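Local structure of beta-agarase D (Zobellia galactanivorans, 4ASM) at residues Glu72-His83 with Trp94-Phe105; Phe105-Arg115 with Gln328-Arg336. The protein hydrolyses the beta-1,4-linkages of agarose at random within the chain, retaining the anomeric configuration, through the family GH16 catalytic domain described here. All coordinates share one frame; numbering follows the deposited sequence.

Interaction 1 of 2, residues Glu72-His83 with Trp94-Phe105; sequences EGPGPTKWMQNH and WASRIPGATKSF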
loop_
_atom_site.group_PDB
_atom_site.type_symbol
_atom_site.label_atom_id
_atom_site.label_comp_id
_atom_site.label_asym_id
_atom_site.label_seq_id
_atom_site.Cartn_x
_atom_site.Cartn_y
_atom_site.Cartn_z
ATOM N N GLU A 72 -14.351 4.111 8.788
ATOM C CA GLU A 72 -14.968 3.859 7.498
ATOM C C GLU A 72 -14.152 4.312 6.303
ATOM O O GLU A 72 -14.600 4.199 5.179
ATOM C CB GLU A 72 -16.416 4.371 7.456
ATOM C CG GLU A 72 -17.383 3.554 8.347
ATOM C CD GLU A 72 -18.851 3.907 8.092
ATOM O OE1 GLU A 72 -19.198 5.099 8.164
ATOM O OE2 GLU A 72 -19.654 2.975 7.824
ATOM N N GLY A 73 -12.953 4.823 6.561
ATOM C CA GLY A 73 -12.051 5.217 5.476
ATOM C C GLY A 73 -11.653 6.678 5.468
ATOM O O GLY A 73 -12.251 7.523 6.156
ATOM N N PRO A 74 -10.610 6.990 4.699
ATOM C CA PRO A 74 -10.085 8.347 4.591
ATOM C C PRO A 74 -10.944 9.186 3.662
ATOM O O PRO A 74 -11.730 8.644 2.865
ATOM C CB PRO A 74 -8.698 8.112 3.982
ATOM C CG PRO A 74 -8.895 6.928 3.105
ATOM C CD PRO A 74 -9.852 6.036 3.858
ATOM N N GLY A 75 -10.776 10.503 3.716
ATOM C CA GLY A 75 -11.480 11.360 2.773
ATOM C C GLY A 75 -12.977 11.109 2.779
ATOM O O GLY A 75 -13.566 10.868 3.835
ATOM N N PRO A 76 -13.600 11.163 1.591
ATOM C CA PRO A 76 -15.013 10.854 1.489
ATOM C C PRO A 76 -15.253 9.357 1.195
ATOM O O PRO A 76 -16.309 8.994 0.669
ATOM C CB PRO A 76 -15.441 11.745 0.323
ATOM C CG PRO A 76 -14.266 11.629 -0.616
ATOM C CD PRO A 76 -13.050 11.618 0.293
ATOM N N THR A 77 -14.290 8.491 1.543
ATOM C CA THR A 77 -14.487 7.038 1.413
ATOM C C THR A 77 -15.447 6.514 2.476
ATOM O O THR A 77 -15.373 6.904 3.637
ATOM C CB THR A 77 -13.172 6.297 1.610
ATOM O OG1 THR A 77 -12.199 6.824 0.702
ATOM C CG2 THR A 77 -13.316 4.768 1.371
ATOM N N LYS A 78 -16.356 5.629 2.052
ATOM C CA LYS A 78 -17.113 4.806 3.010
ATOM C C LYS A 78 -16.942 3.347 2.623
ATOM O O LYS A 78 -17.510 2.881 1.630
ATOM C CB LYS A 78 -18.588 5.177 3.069
ATOM C CG LYS A 78 -19.306 4.416 4.224
ATOM C CD LYS A 78 -20.787 4.221 3.980
ATOM C CE LYS A 78 -21.056 3.134 2.932
ATOM N NZ LYS A 78 -22.517 2.764 2.881
ATOM N N TRP A 79 -16.163 2.612 3.408
ATOM C CA TRP A 79 -15.997 1.200 3.133
ATOM C C TRP A 79 -17.304 0.446 3.359
ATOM O O TRP A 79 -18.052 0.731 4.309
ATOM C CB TRP A 79 -14.864 0.608 3.953
ATOM C CG TRP A 79 -13.519 1.064 3.517
ATOM C CD1 TRP A 79 -13.074 1.222 2.233
ATOM C CD2 TRP A 79 -12.438 1.398 4.368
ATOM N NE1 TRP A 79 -11.762 1.652 2.236
ATOM C CE2 TRP A 79 -11.345 1.767 3.537
ATOM C CE3 TRP A 79 -12.274 1.416 5.760
ATOM C CZ2 TRP A 79 -10.116 2.160 4.062
ATOM C CZ3 TRP A 79 -11.055 1.791 6.275
ATOM C CH2 TRP A 79 -9.987 2.153 5.431
ATOM N N MET A 80 -17.587 -0.479 2.450
ATOM C CA MET A 80 -18.857 -1.188 2.422
ATOM C C MET A 80 -18.638 -2.686 2.247
ATOM O O MET A 80 -17.892 -3.132 1.362
ATOM C CB MET A 80 -19.747 -0.654 1.299
ATOM C CG MET A 80 -21.217 -0.977 1.534
ATOM S SD MET A 80 -22.244 -0.214 0.316
ATOM C CE MET A 80 -23.781 -0.974 0.738
ATOM N N GLN A 81 -19.302 -3.471 3.091
ATOM C CA GLN A 81 -19.119 -4.916 3.087
ATOM C C GLN A 81 -19.395 -5.520 1.719
ATOM O O GLN A 81 -18.679 -6.429 1.288
ATOM C CB GLN A 81 -20.007 -5.585 4.143
ATOM C CG GLN A 81 -19.345 -5.771 5.520
ATOM C CD GLN A 81 -18.939 -4.453 6.179
ATOM O OE1 GLN A 81 -19.762 -3.770 6.788
ATOM N NE2 GLN A 81 -17.661 -4.082 6.034
ATOM N N ASN A 82 -20.441 -5.034 1.037
ATOM C CA ASN A 82 -20.874 -5.709 -0.196
ATOM C C ASN A 82 -20.099 -5.306 -1.454
ATOM O O ASN A 82 -20.480 -5.694 -2.565
ATOM C CB ASN A 82 -22.396 -5.604 -0.414
ATOM C CG ASN A 82 -22.829 -4.237 -0.869
ATOM O OD1 ASN A 82 -22.021 -3.300 -0.966
ATOM N ND2 ASN A 82 -24.115 -4.100 -1.159
ATOM N N HIS A 83 -19.025 -4.533 -1.270
ATOM C CA HIS A 83 -18.137 -4.148 -2.389
ATOM C C HIS A 83 -16.898 -5.048 -2.481
ATOM O O HIS A 83 -15.831 -4.620 -2.903
ATOM C CB HIS A 83 -17.756 -2.657 -2.278
ATOM C CG HIS A 83 -18.827 -1.731 -2.758
ATOM N ND1 HIS A 83 -20.167 -1.931 -2.485
ATOM C CD2 HIS A 83 -18.760 -0.646 -3.565
ATOM C CE1 HIS A 83 -20.874 -0.978 -3.073
ATOM N NE2 HIS A 83 -20.045 -0.186 -3.732
ATOM N N TRP A 94 -14.436 -3.127 -5.464
ATOM C CA TRP A 94 -14.807 -2.011 -6.324
ATOM C C TRP A 94 -15.308 -0.807 -5.565
ATOM O O TRP A 94 -15.430 -0.828 -4.339
ATOM C CB TRP A 94 -15.833 -2.457 -7.373
ATOM C CG TRP A 94 -17.150 -2.909 -6.855
ATOM C CD1 TRP A 94 -18.288 -2.162 -6.769
ATOM C CD2 TRP A 94 -17.487 -4.222 -6.397
ATOM N NE1 TRP A 94 -19.330 -2.932 -6.286
ATOM C CE2 TRP A 94 -18.859 -4.199 -6.044
ATOM C CE3 TRP A 94 -16.766 -5.421 -6.256
ATOM C CZ2 TRP A 94 -19.519 -5.318 -5.537
ATOM C CZ3 TRP A 94 -17.433 -6.544 -5.738
ATOM C CH2 TRP A 94 -18.798 -6.476 -5.396
ATOM N N ALA A 95 -15.573 0.249 -6.330
ATOM C CA ALA A 95 -16.104 1.486 -5.808
ATOM C C ALA A 95 -17.376 1.837 -6.554
ATOM O O ALA A 95 -17.535 1.463 -7.725
ATOM C CB ALA A 95 -15.072 2.586 -5.995
ATOM N N SER A 96 -18.255 2.569 -5.872
ATOM C CA SER A 96 -19.471 3.091 -6.492
ATOM C C SER A 96 -19.904 4.344 -5.749
ATOM O O SER A 96 -19.358 4.659 -4.686
ATOM C CB SER A 96 -20.599 2.052 -6.446
ATOM O OG SER A 96 -21.060 1.883 -5.105
ATOM N N ARG A 97 -20.880 5.061 -6.307
ATOM C CA ARG A 97 -21.456 6.206 -5.616
ATOM C C ARG A 97 -22.970 6.125 -5.645
ATOM O O ARG A 97 -23.561 5.683 -6.644
ATOM C CB ARG A 97 -21.011 7.513 -6.278
ATOM C CG ARG A 97 -19.515 7.781 -6.213
ATOM C CD ARG A 97 -19.263 9.245 -5.904
ATOM N NE ARG A 97 -17.848 9.599 -5.812
ATOM C CZ ARG A 97 -17.121 10.041 -6.825
ATOM N NH1 ARG A 97 -17.655 10.159 -8.042
ATOM N NH2 ARG A 97 -15.856 10.378 -6.622
ATOM N N ILE A 98 -23.586 6.589 -4.563
ATOM C CA ILE A 98 -25.044 6.702 -4.460
ATOM C C ILE A 98 -25.413 8.150 -4.790
ATOM O O ILE A 98 -24.799 9.074 -4.235
ATOM C CB ILE A 98 -25.509 6.331 -3.027
ATOM C CG1 ILE A 98 -25.491 4.807 -2.810
ATOM C CG2 ILE A 98 -26.904 6.907 -2.729
ATOM C CD1 ILE A 98 -26.530 4.007 -3.610
ATOM N N PRO A 99 -26.390 8.370 -5.708
ATOM C CA PRO A 99 -26.692 9.777 -6.040
ATOM C C PRO A 99 -27.060 10.612 -4.804
ATOM O O PRO A 99 -27.847 10.168 -3.954
ATOM C CB PRO A 99 -27.879 9.670 -7.011
ATOM C CG PRO A 99 -27.839 8.283 -7.554
ATOM C CD PRO A 99 -27.182 7.412 -6.506
ATOM N N GLY A 100 -26.455 11.786 -4.682
ATOM C CA GLY A 100 -26.734 12.716 -3.580
ATOM C C GLY A 100 -26.029 12.434 -2.268
ATOM O O GLY A 100 -26.168 13.206 -1.311
ATOM N N ALA A 101 -25.290 11.319 -2.192
ATOM C CA ALA A 101 -24.581 10.962 -0.970
ATOM C C ALA A 101 -23.263 11.719 -0.946
ATOM O O ALA A 101 -22.507 11.718 -1.929
ATOM C CB ALA A 101 -24.343 9.447 -0.885
ATOM N N THR A 102 -23.002 12.369 0.174
ATOM C CA THR A 102 -21.772 13.133 0.374
ATOM C C THR A 102 -21.107 12.754 1.700
ATOM O O THR A 102 -21.735 12.142 2.587
ATOM C CB THR A 102 -22.042 14.667 0.379
ATOM O OG1 THR A 102 -22.904 14.982 1.474
ATOM C CG2 THR A 102 -22.699 15.104 -0.913
ATOM N N LYS A 103 -19.831 13.097 1.842
ATOM C CA LYS A 103 -19.119 12.847 3.088
ATOM C C LYS A 103 -18.172 13.987 3.386
ATOM O O LYS A 103 -17.500 14.487 2.478
ATOM C CB LYS A 103 -18.358 11.504 3.070
ATOM C CG LYS A 103 -17.517 11.240 4.333
ATOM C CD LYS A 103 -17.122 9.786 4.460
ATOM C CE LYS A 103 -16.314 9.507 5.726
ATOM N NZ LYS A 103 -16.157 8.041 5.916
ATOM N N SER A 104 -18.120 14.356 4.667
ATOM C CA SER A 104 -17.259 15.413 5.175
ATOM C C SER A 104 -15.970 14.822 5.745
ATOM O O SER A 104 -15.955 13.727 6.336
ATOM C CB SER A 104 -18.010 16.196 6.255
ATOM O OG SER A 104 -17.141 17.071 6.942
ATOM N N PHE A 105 -14.875 15.555 5.561
ATOM C CA PHE A 105 -13.582 15.196 6.103
ATOM C C PHE A 105 -12.775 16.480 6.280
ATOM O O PHE A 105 -13.116 17.525 5.710
ATOM C CB PHE A 105 -12.832 14.218 5.176
ATOM C CG PHE A 105 -12.642 14.745 3.760
ATOM C CD1 PHE A 105 -13.638 14.613 2.807
ATOM C CD2 PHE A 105 -11.444 15.341 3.391
ATOM C CE1 PHE A 105 -13.453 15.113 1.507
ATOM C CE2 PHE A 105 -11.260 15.834 2.098
ATOM C CZ PHE A 105 -12.254 15.718 1.156
HETATM O O HOH W 1 -18.743 7.295 6.791
HETATM O O HOH W 2 -14.338 7.614 8.011
#

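Interaction 2 of 2, residues Phe105-Arg115 with Gln328-Arg336; sequences FTGSNNTPISR and QSWQAEAYR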
loop_
_atom_site.group_PDB
_atom_site.type_symbol
_atom_site.label_atom_id
_atom_site.label_comp_id
_atom_site.label_asym_id
_atom_site.label_seq_id
_atom_site.Cartn_x
_atom_site.Cartn_y
_atom_site.Cartn_z
ATOM N N PHE A 105 -14.875 15.555 5.561
ATOM C CA PHE A 105 -13.582 15.196 6.103
ATOM C C PHE A 105 -12.775 16.480 6.280
ATOM O O PHE A 105 -13.116 17.525 5.710
ATOM C CB PHE A 105 -12.832 14.218 5.176
ATOM C CG PHE A 105 -12.642 14.745 3.760
ATOM C CD1 PHE A 105 -13.638 14.613 2.807
ATOM C CD2 PHE A 105 -11.444 15.341 3.391
ATOM C CE1 PHE A 105 -13.453 15.113 1.507
ATOM C CE2 PHE A 105 -11.260 15.834 2.098
ATOM C CZ PHE A 105 -12.254 15.718 1.156
ATOM N N THR A 106 -11.711 16.384 7.060
ATOM C CA THR A 106 -10.864 17.540 7.335
ATOM C C THR A 106 -9.942 17.791 6.140
ATOM O O THR A 106 -9.148 16.917 5.748
ATOM C CB THR A 106 -10.080 17.340 8.624
ATOM O OG1 THR A 106 -11.037 17.146 9.676
ATOM C CG2 THR A 106 -9.238 18.573 8.931
ATOM N N GLY A 107 -10.082 18.979 5.561
ATOM C CA GLY A 107 -9.269 19.382 4.421
ATOM C C GLY A 107 -7.931 19.994 4.810
ATOM O O GLY A 107 -7.559 20.048 5.997
ATOM N N SER A 108 -7.209 20.472 3.803
ATOM C CA SER A 108 -5.855 20.984 3.992
ATOM C C SER A 108 -5.802 22.287 4.789
ATOM O O SER A 108 -4.715 22.706 5.202
ATOM C CB SER A 108 -5.189 21.188 2.627
ATOM O OG SER A 108 -5.853 22.220 1.935
ATOM N N ASN A 109 -6.949 22.917 5.021
ATOM C CA ASN A 109 -6.980 24.115 5.858
ATOM C C ASN A 109 -7.427 23.818 7.270
ATOM O O ASN A 109 -7.806 24.730 8.011
ATOM C CB ASN A 109 -7.829 25.217 5.248
ATOM C CG ASN A 109 -6.991 26.386 4.837
ATOM O OD1 ASN A 109 -6.255 26.320 3.847
ATOM N ND2 ASN A 109 -7.043 27.459 5.632
ATOM N N ASN A 110 -7.402 22.537 7.625
ATOM C CA ASN A 110 -7.738 22.103 8.982
ATOM C C ASN A 110 -9.171 22.484 9.334
ATOM O O ASN A 110 -9.473 22.905 10.464
ATOM C CB ASN A 110 -6.748 22.717 9.979
ATOM C CG ASN A 110 -6.467 21.816 11.159
ATOM O OD1 ASN A 110 -6.674 20.602 11.105
ATOM N ND2 ASN A 110 -5.974 22.419 12.254
ATOM N N THR A 111 -10.048 22.371 8.342
ATOM C CA THR A 111 -11.468 22.678 8.480
ATOM C C THR A 111 -12.250 21.652 7.632
ATOM O O THR A 111 -11.685 21.132 6.672
ATOM C CB THR A 111 -11.759 24.144 8.091
ATOM O OG1 THR A 111 -13.054 24.517 8.579
ATOM C CG2 THR A 111 -11.639 24.394 6.580
ATOM N N PRO A 112 -13.583 21.513 7.877
ATOM C CA PRO A 112 -14.309 20.450 7.202
ATOM C C PRO A 112 -14.577 20.817 5.773
ATOM O O PRO A 112 -14.856 21.976 5.447
ATOM C CB PRO A 112 -15.642 20.398 7.955
ATOM C CG PRO A 112 -15.877 21.805 8.362
ATOM C CD PRO A 112 -14.503 22.335 8.700
ATOM N N ILE A 113 -14.477 19.834 4.899
ATOM C CA ILE A 113 -15.015 20.042 3.565
ATOM C C ILE A 113 -15.788 18.790 3.141
ATOM O O ILE A 113 -15.575 17.726 3.713
ATOM C CB ILE A 113 -13.905 20.383 2.527
ATOM C CG1 ILE A 113 -12.836 19.284 2.489
ATOM C CG2 ILE A 113 -13.255 21.748 2.848
ATOM C CD1 ILE A 113 -11.842 19.415 1.320
ATOM N N SER A 114 -16.662 18.930 2.153
ATOM C CA SER A 114 -17.503 17.817 1.680
ATOM C C SER A 114 -17.284 17.507 0.209
ATOM O O SER A 114 -17.074 18.404 -0.617
ATOM C CB SER A 114 -18.989 18.125 1.903
ATOM O OG SER A 114 -19.312 18.157 3.286
ATOM N N ARG A 115 -17.333 16.218 -0.112
ATOM C CA ARG A 115 -17.242 15.758 -1.491
ATOM C C ARG A 115 -18.229 14.616 -1.651
ATOM O O ARG A 115 -18.702 14.086 -0.647
ATOM C CB ARG A 115 -15.814 15.284 -1.813
ATOM C CG ARG A 115 -14.732 16.359 -1.802
ATOM C CD ARG A 115 -14.903 17.327 -2.945
ATOM N NE ARG A 115 -13.821 18.320 -2.961
ATOM C CZ ARG A 115 -13.820 19.500 -2.327
ATOM N NH1 ARG A 115 -14.835 19.888 -1.560
ATOM N NH2 ARG A 115 -12.756 20.294 -2.452
ATOM N N GLN A 328 -8.869 9.132 -1.149
ATOM C CA GLN A 328 -8.120 9.815 -0.073
ATOM C C GLN A 328 -8.399 11.309 -0.032
ATOM O O GLN A 328 -8.741 11.921 -1.051
ATOM C CB GLN A 328 -6.625 9.505 -0.188
ATOM C CG GLN A 328 -6.383 7.993 -0.076
ATOM C CD GLN A 328 -4.935 7.570 -0.239
ATOM O OE1 GLN A 328 -4.568 6.410 0.033
ATOM N NE2 GLN A 328 -4.119 8.473 -0.709
ATOM N N SER A 329 -8.236 11.917 1.145
ATOM C CA SER A 329 -8.570 13.318 1.318
ATOM C C SER A 329 -7.885 14.238 0.327
ATOM O O SER A 329 -8.532 15.111 -0.240
ATOM C CB SER A 329 -8.248 13.779 2.742
ATOM O OG SER A 329 -8.946 13.003 3.690
ATOM N N TRP A 330 -6.579 14.052 0.123
ATOM C CA TRP A 330 -5.826 14.961 -0.767
ATOM C C TRP A 330 -6.327 14.887 -2.218
ATOM O O TRP A 330 -6.462 15.919 -2.905
ATOM C CB TRP A 330 -4.300 14.709 -0.660
ATOM C CG TRP A 330 -3.837 13.395 -1.266
ATOM C CD1 TRP A 330 -4.127 12.141 -0.832
ATOM C CD2 TRP A 330 -3.033 13.237 -2.440
ATOM N NE1 TRP A 330 -3.529 11.199 -1.645
ATOM C CE2 TRP A 330 -2.856 11.850 -2.646
ATOM C CE3 TRP A 330 -2.440 14.146 -3.338
ATOM C CZ2 TRP A 330 -2.114 11.342 -3.716
ATOM C CZ3 TRP A 330 -1.701 13.640 -4.395
ATOM C CH2 TRP A 330 -1.553 12.248 -4.582
ATOM N N GLN A 331 -6.621 13.672 -2.681
ATOM C CA GLN A 331 -7.154 13.499 -4.019
ATOM C C GLN A 331 -8.540 14.127 -4.126
ATOM O O GLN A 331 -8.831 14.833 -5.094
ATOM C CB GLN A 331 -7.216 12.001 -4.368
ATOM C CG GLN A 331 -5.863 11.331 -4.654
ATOM C CD GLN A 331 -5.297 11.697 -6.035
ATOM O OE1 GLN A 331 -5.337 10.897 -6.995
ATOM N NE2 GLN A 331 -4.766 12.881 -6.124
ATOM N N ALA A 332 -9.397 13.867 -3.141
ATOM C CA ALA A 332 -10.775 14.349 -3.168
ATOM C C ALA A 332 -10.844 15.873 -3.100
ATOM O O ALA A 332 -11.628 16.498 -3.830
ATOM C CB ALA A 332 -11.574 13.703 -2.048
ATOM N N GLU A 333 -10.023 16.469 -2.231
ATOM C CA GLU A 333 -10.018 17.929 -2.109
ATOM C C GLU A 333 -9.657 18.581 -3.450
ATOM O O GLU A 333 -10.246 19.609 -3.827
ATOM C CB GLU A 333 -9.051 18.365 -1.016
ATOM C CG GLU A 333 -8.974 19.895 -0.860
ATOM C CD GLU A 333 -8.241 20.363 0.382
ATOM O OE1 GLU A 333 -7.949 19.542 1.267
ATOM O OE2 GLU A 333 -7.977 21.582 0.465
ATOM N N ALA A 334 -8.700 17.963 -4.149
ATOM C CA ALA A 334 -8.198 18.466 -5.427
ATOM C C ALA A 334 -9.115 18.110 -6.605
ATOM O O ALA A 334 -8.812 18.476 -7.749
ATOM C CB ALA A 334 -6.792 17.913 -5.682
ATOM N N TYR A 335 -10.220 17.416 -6.337
ATOM C CA TYR A 335 -11.172 16.960 -7.371
ATOM C C TYR A 335 -10.541 15.958 -8.329
ATOM O O TYR A 335 -11.018 15.755 -9.459
ATOM C CB TYR A 335 -11.796 18.136 -8.135
ATOM C CG TYR A 335 -12.701 18.981 -7.263
ATOM C CD1 TYR A 335 -14.011 18.571 -6.994
ATOM C CD2 TYR A 335 -12.246 20.162 -6.700
ATOM C CE1 TYR A 335 -14.835 19.332 -6.200
ATOM C CE2 TYR A 335 -13.077 20.934 -5.878
ATOM C CZ TYR A 335 -14.365 20.510 -5.638
ATOM O OH TYR A 335 -15.204 21.275 -4.830
ATOM N N ARG A 336 -9.452 15.334 -7.893
ATOM C CA ARG A 336 -8.883 14.257 -8.695
ATOM C C ARG A 336 -9.662 12.944 -8.596
ATOM O O ARG A 336 -9.515 12.106 -9.477
ATOM C CB ARG A 336 -7.376 14.088 -8.471
ATOM C CG ARG A 336 -6.571 15.233 -9.121
ATOM C CD ARG A 336 -5.075 14.918 -9.170
ATOM N NE ARG A 336 -4.574 14.878 -7.806
ATOM C CZ ARG A 336 -4.109 15.933 -7.136
ATOM N NH1 ARG A 336 -4.030 17.144 -7.703
ATOM N NH2 ARG A 336 -3.724 15.769 -5.890
HETATM O O HOH W 3 -8.614 14.251 6.132
#

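Interaction 1 of 2, residues Glu72-His83 with Trp94-Phe105
His83 and Trp94 make the aromatic half of this contact. The imidazole lies in an offset stack on the five-membered ring of Trp94, centroids 4.3 Å apart and planes at 21°, with Trp94 NE1 over the centre of the histidine face. The six-membered ring takes a CH-pi contact from His83 CA, 3.7 Å from its centroid. Trp94 reaches this place because its CG stands between backbone N and carbonyl carbon (chi1 64°), folding the indole back over the backbone of His83. With an alanine in its place the imidazole would probably lose its stacking partner and be freer to tilt away from Ser96.

A second CH-pi contact lies at the type II' turn from Pro74 to Thr77: Gly75 CA sits over the face of Phe105, while Pro76 CD touches Phe105 CE1 at 3.7 Å.

Among the polar contacts, His83 NE2 and Ser96 OG share a nearly straight hydrogen bond of 2.7 Å, and Trp94 N donates to His83 O. Ser96 OG is also hydrogen-bonded to Arg119 of strand 112-125. Lys103, its chain fully extended with CG anti to N (chi1 176°), runs past Pro76 and gives NZ to Thr77 O at 2.7 Å. Two waters also accept from this ammonium, one bridging to Glu72 OE1 and the other to Gly73 O, so three oxygens grip it.

His83 is, by analogy with related enzymes, probably part of the substrate-binding site. Strand 112-125 pairs with strands 77-79, 90-96 and 102-106, tying both segments together, while helix 329-333 packs against Pro76 and Phe105.

Interaction 2 of 2, residues Phe105-Arg115 with Gln328-Arg336
Ala332 O, near the end of helix 329-333, accepts two hydrogen bonds from opposite faces of its carbonyl plane: one from Arg115 NE at 3.0 Å, the other from Tyr335 N. Next to it, Arg115 NH2 donates to Glu333 O at 2.9 Å, almost straight (169°) and on a lone pair in the carbonyl plane. Arg115 NH1 turns back to Ser114 O, so all three guanidinium nitrogens are engaged and the group's rotation is fixed. A bend at chi2 (-69°) brings the guanidinium flat onto the Tyr335 ring, planes 7° apart, with the phenol oxygen over its centre; Ile113 CD1 lies toward the rim of the opposite face.

Glu333 extends the other way, CG anti to N, to clasp Ser108 with both carboxylate oxygens. OE1 receives Ser108 N at 2.8 Å on its syn lone pair, and OE2 takes the hydroxyl OG at 2.7 Å. Ile113 CD1 rests across the aliphatic part of this side chain, 3.6 Å from Glu333 CG.

Beyond these polar grips, Phe105 CZ meets Ala332 CB at 3.8 Å, and a water links Thr106 O to Ser329 OG.

Tyr335, with positive phi, closes the helix in a Schellman motif, and Arg115 donates to two carbonyls of its last turn. The contact thus pins the short helix 329-333 to the hairpin of strands 102-106 and 112-125, whose connecting loop carries residues that probably bind agarose.

Overall arrangement
Interactions 1 and 2 meet at Phe105, and the two use strand 102-106 in succession along the chain. Interaction 1 is partly buried and local in sequence; interaction 2 is a surface contact that brings together segments more than 200 residues apart. Backbone pairing of Lys103 with Arg115 across the hairpin joins them, as does packing of Pro76 on Ala332. Their chemistry differs accordingly: 72-83 with 94-105 relies on ring stacking and on a lysine gripping a backbone oxygen and waters, whereas 105-115 with 328-336 relies on an arginine and a glutamate reaching between hairpin and helix. Each contains residues probably involved in substrate binding.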